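Local coordinates for protein fatty acid amide hydrolase (Candida albicans, PDB 6KVR) that probably hydrolyses monocarboxylic acid amides, fatty acid amides among them, to the free acid and ammonia as an amidase-family enzyme, at residues Q160-Y172 with I277-Q289. Numbering follows the deposited sequence.
Sequences QMNYKDKITHGGY and ISVKGGVSSGAGQ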
# COMPACT_ATOMS: atom_id res chain seq x y z
N GLN A 160 -4.27 -18.49 -14.56
CA GLN A 160 -5.19 -17.95 -13.55
C GLN A 160 -5.67 -16.53 -13.84
O GLN A 160 -6.65 -16.08 -13.23
CB GLN A 160 -4.54 -18.02 -12.16
CG GLN A 160 -3.27 -17.17 -12.00
CD GLN A 160 -3.55 -15.87 -11.29
OE1 GLN A 160 -4.51 -15.78 -10.51
NE2 GLN A 160 -2.72 -14.86 -11.53
N MSE A 161 -5.03 -15.81 -14.76
CA MSE A 161 -5.50 -14.47 -15.11
C MSE A 161 -6.72 -14.53 -16.01
O MSE A 161 -6.73 -15.28 -16.99
CB MSE A 161 -4.40 -13.66 -15.80
CG MSE A 161 -3.18 -13.42 -14.94
SE MSE A 161 -1.78 -12.41 -15.89
CE MSE A 161 -1.25 -13.82 -17.08
N ASN A 162 -7.74 -13.74 -15.68
CA ASN A 162 -8.94 -13.66 -16.52
C ASN A 162 -8.56 -13.46 -17.98
O ASN A 162 -7.83 -12.52 -18.32
CB ASN A 162 -9.84 -12.49 -16.08
CG ASN A 162 -10.69 -12.82 -14.87
OD1 ASN A 162 -10.74 -13.97 -14.43
ND2 ASN A 162 -11.39 -11.81 -14.34
N TYR A 163 -9.07 -14.33 -18.83
CA TYR A 163 -9.00 -14.15 -20.27
C TYR A 163 -10.43 -14.11 -20.79
O TYR A 163 -11.22 -15.02 -20.50
CB TYR A 163 -8.21 -15.27 -20.96
CG TYR A 163 -7.77 -14.93 -22.37
CD1 TYR A 163 -8.68 -14.99 -23.42
CD2 TYR A 163 -6.46 -14.55 -22.65
CE1 TYR A 163 -8.29 -14.68 -24.71
CE2 TYR A 163 -6.06 -14.23 -23.94
CZ TYR A 163 -6.98 -14.31 -24.96
OH TYR A 163 -6.61 -13.99 -26.25
N LYS A 164 -10.75 -13.07 -21.56
CA LYS A 164 -12.12 -12.84 -22.00
C LYS A 164 -12.66 -14.05 -22.75
O LYS A 164 -12.05 -14.55 -23.69
CB LYS A 164 -12.16 -11.60 -22.89
CG LYS A 164 -13.34 -11.55 -23.82
CD LYS A 164 -13.39 -10.23 -24.57
CE LYS A 164 -14.62 -10.16 -25.46
NZ LYS A 164 -15.01 -8.76 -25.78
N ASP A 165 -13.82 -14.53 -22.30
CA ASP A 165 -14.60 -15.57 -22.95
C ASP A 165 -13.90 -16.92 -22.93
O ASP A 165 -14.18 -17.76 -23.78
CB ASP A 165 -14.98 -15.19 -24.38
CG ASP A 165 -15.93 -14.00 -24.41
OD1 ASP A 165 -16.73 -13.89 -23.46
OD2 ASP A 165 -15.86 -13.18 -25.36
N LYS A 166 -13.02 -17.16 -21.97
CA LYS A 166 -12.37 -18.45 -21.84
C LYS A 166 -12.38 -18.90 -20.39
O LYS A 166 -12.38 -18.08 -19.47
CB LYS A 166 -10.94 -18.41 -22.36
CG LYS A 166 -10.89 -18.59 -23.85
CD LYS A 166 -9.50 -18.39 -24.40
CE LYS A 166 -9.47 -18.70 -25.89
NZ LYS A 166 -8.59 -17.68 -26.46
N ILE A 167 -12.44 -20.22 -20.20
CA ILE A 167 -12.38 -20.79 -18.87
C ILE A 167 -11.18 -20.20 -18.14
O ILE A 167 -10.08 -20.14 -18.69
CB ILE A 167 -12.27 -22.32 -18.92
CG1 ILE A 167 -13.55 -22.95 -19.44
CG2 ILE A 167 -11.92 -22.87 -17.53
CD1 ILE A 167 -13.33 -24.42 -19.88
N THR A 168 -11.41 -19.78 -16.90
CA THR A 168 -10.35 -19.32 -16.01
C THR A 168 -10.56 -20.00 -14.67
O THR A 168 -11.47 -19.63 -13.92
CB THR A 168 -10.36 -17.80 -15.88
OG1 THR A 168 -10.27 -17.23 -17.19
CG2 THR A 168 -9.19 -17.31 -15.02
N HIS A 169 -9.74 -20.99 -14.37
CA HIS A 169 -9.98 -21.83 -13.22
C HIS A 169 -8.90 -21.73 -12.16
O HIS A 169 -9.14 -22.17 -11.02
CB HIS A 169 -10.14 -23.30 -13.66
CG HIS A 169 -9.01 -23.81 -14.49
ND1 HIS A 169 -7.73 -23.92 -14.00
CD2 HIS A 169 -8.96 -24.23 -15.77
CE1 HIS A 169 -6.94 -24.40 -14.95
NE2 HIS A 169 -7.67 -24.60 -16.03
N GLY A 170 -7.73 -21.17 -12.47
CA GLY A 170 -6.69 -20.99 -11.47
C GLY A 170 -6.22 -22.28 -10.82
O GLY A 170 -5.76 -22.25 -9.66
N GLY A 171 -6.32 -23.41 -11.53
CA GLY A 171 -5.98 -24.71 -10.99
C GLY A 171 -7.06 -25.39 -10.17
O GLY A 171 -6.84 -26.52 -9.71
N TYR A 172 -8.23 -24.77 -9.97
CA TYR A 172 -9.31 -25.34 -9.18
C TYR A 172 -10.33 -25.97 -10.12
O TYR A 172 -10.86 -25.29 -11.00
CB TYR A 172 -9.99 -24.28 -8.30
CG TYR A 172 -9.08 -23.62 -7.29
CD1 TYR A 172 -8.75 -24.25 -6.09
CD2 TYR A 172 -8.55 -22.36 -7.53
CE1 TYR A 172 -7.93 -23.64 -5.15
CE2 TYR A 172 -7.72 -21.75 -6.61
CZ TYR A 172 -7.41 -22.40 -5.42
OH TYR A 172 -6.59 -21.78 -4.50
N ILE A 277 2.27 -3.27 -10.70
CA ILE A 277 1.60 -4.04 -11.74
C ILE A 277 0.31 -4.59 -11.15
O ILE A 277 0.30 -5.08 -10.02
CB ILE A 277 2.53 -5.17 -12.27
CG1 ILE A 277 3.62 -4.58 -13.17
CG2 ILE A 277 1.78 -6.16 -13.10
CD1 ILE A 277 4.70 -3.87 -12.46
N SER A 278 -0.80 -4.46 -11.89
CA SER A 278 -2.09 -4.92 -11.37
C SER A 278 -2.20 -6.45 -11.30
O SER A 278 -1.78 -7.17 -12.21
CB SER A 278 -3.22 -4.39 -12.24
OG SER A 278 -4.47 -4.83 -11.73
N VAL A 279 -2.80 -6.94 -10.21
CA VAL A 279 -3.23 -8.33 -10.10
C VAL A 279 -4.75 -8.45 -10.18
O VAL A 279 -5.28 -9.55 -9.98
CB VAL A 279 -2.70 -9.01 -8.82
CG1 VAL A 279 -1.18 -9.04 -8.81
CG2 VAL A 279 -3.24 -8.32 -7.58
N LYS A 280 -5.45 -7.37 -10.47
CA LYS A 280 -6.91 -7.41 -10.54
C LYS A 280 -7.40 -8.28 -11.71
O LYS A 280 -6.94 -8.14 -12.84
CB LYS A 280 -7.46 -5.98 -10.67
CG LYS A 280 -8.97 -5.92 -10.79
CD LYS A 280 -9.47 -4.49 -10.95
CE LYS A 280 -10.96 -4.46 -11.31
NZ LYS A 280 -11.40 -3.04 -11.34
N GLY A 281 -8.35 -9.17 -11.42
CA GLY A 281 -9.01 -9.93 -12.47
C GLY A 281 -8.42 -11.30 -12.73
O GLY A 281 -7.78 -11.53 -13.75
N GLY A 282 -8.62 -12.22 -11.79
CA GLY A 282 -8.11 -13.57 -11.91
C GLY A 282 -8.73 -14.45 -10.85
O GLY A 282 -9.58 -14.01 -10.07
N VAL A 283 -8.30 -15.71 -10.82
CA VAL A 283 -8.81 -16.70 -9.88
C VAL A 283 -7.67 -17.11 -8.95
O VAL A 283 -6.57 -17.46 -9.41
CB VAL A 283 -9.39 -17.93 -10.60
CG1 VAL A 283 -9.66 -19.05 -9.61
CG2 VAL A 283 -10.66 -17.57 -11.31
N SER A 284 -7.94 -17.07 -7.64
CA SER A 284 -7.01 -17.50 -6.61
C SER A 284 -7.79 -17.50 -5.31
O SER A 284 -8.94 -17.06 -5.26
CB SER A 284 -5.78 -16.58 -6.50
OG SER A 284 -6.00 -15.52 -5.57
N SER A 285 -7.15 -18.00 -4.25
CA SER A 285 -7.78 -17.95 -2.93
C SER A 285 -7.44 -16.68 -2.14
O SER A 285 -7.74 -16.61 -0.94
CB SER A 285 -7.39 -19.20 -2.14
OG SER A 285 -6.08 -19.06 -1.63
N GLY A 286 -6.85 -15.67 -2.78
CA GLY A 286 -6.31 -14.52 -2.09
C GLY A 286 -7.18 -13.29 -1.97
O GLY A 286 -6.67 -12.22 -1.59
N ALA A 287 -8.48 -13.38 -2.28
CA ALA A 287 -9.35 -12.21 -2.23
C ALA A 287 -9.34 -11.58 -0.84
O ALA A 287 -9.63 -12.24 0.16
CB ALA A 287 -10.78 -12.59 -2.62
N GLY A 288 -8.99 -10.29 -0.78
CA GLY A 288 -8.98 -9.57 0.47
C GLY A 288 -7.72 -9.74 1.28
O GLY A 288 -7.62 -9.14 2.37
N GLN A 289 -6.77 -10.54 0.81
CA GLN A 289 -5.58 -10.85 1.59
C GLN A 289 -4.52 -9.78 1.33
O GLN A 289 -4.09 -9.57 0.19
CB GLN A 289 -5.09 -12.26 1.25
CG GLN A 289 -4.03 -12.90 2.16
CD GLN A 289 -2.68 -12.21 2.09
OE1 GLN A 289 -2.20 -11.66 3.08
NE2 GLN A 289 -2.09 -12.20 0.90
O HOH W 1 -4.60 -19.32 -4.39
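The phenol ring of Tyr-172 meets the 277-289 loop along its edge: near the ring plane lie CG1 of Val-283, 4.1 Å from Tyr-172 CD2, and CA of Ser-284. Beyond the edge, Tyr-172 OH reaches CB of Ser-285 at 3.6 Å and accepts a hydrogen bond from a water, which in turn takes the backbone N-H of Ser-285. The same hydroxyl is hydrogen-bonded to Gln-404 of helix 402-409, a helix that also packs against Ser-285. The CB of His-169 is directed away from the 277-289 loop; the imidazole ND1 receives the N-H of Gly-171 exactly in the ring plane, within the type I' turn 169-172. The Val-283 side chain packs against residues 168-170 and Tyr-172. A chi1 of 169° sets CG1 trans to the backbone N and carries it to the carbonyl O of His-169 and the tyrosine edge, while CG2 sits 3.4 Å from Thr-168 O and also meets the Thr-168 methyl. In the amidase fold the two loops follow strands 155-158 and 268-271 of the central mixed sheet, close to the predicted catalytic Lys-158 and the predicted substrate-binding Leu-207. Met-161 and Gly-282 form a single beta bridge, with Val-283 N donating to Gln-160 O (2.9 Å) and Asn-162 N to Gly-281 O (2.9 Å). Gln-160 O also lies 3.2 Å from Gly-282 CA. The Asn-162 amide lies against the backbone of Gly-281, with Asn-162 ND2 3.4 Å from Gly-281 C.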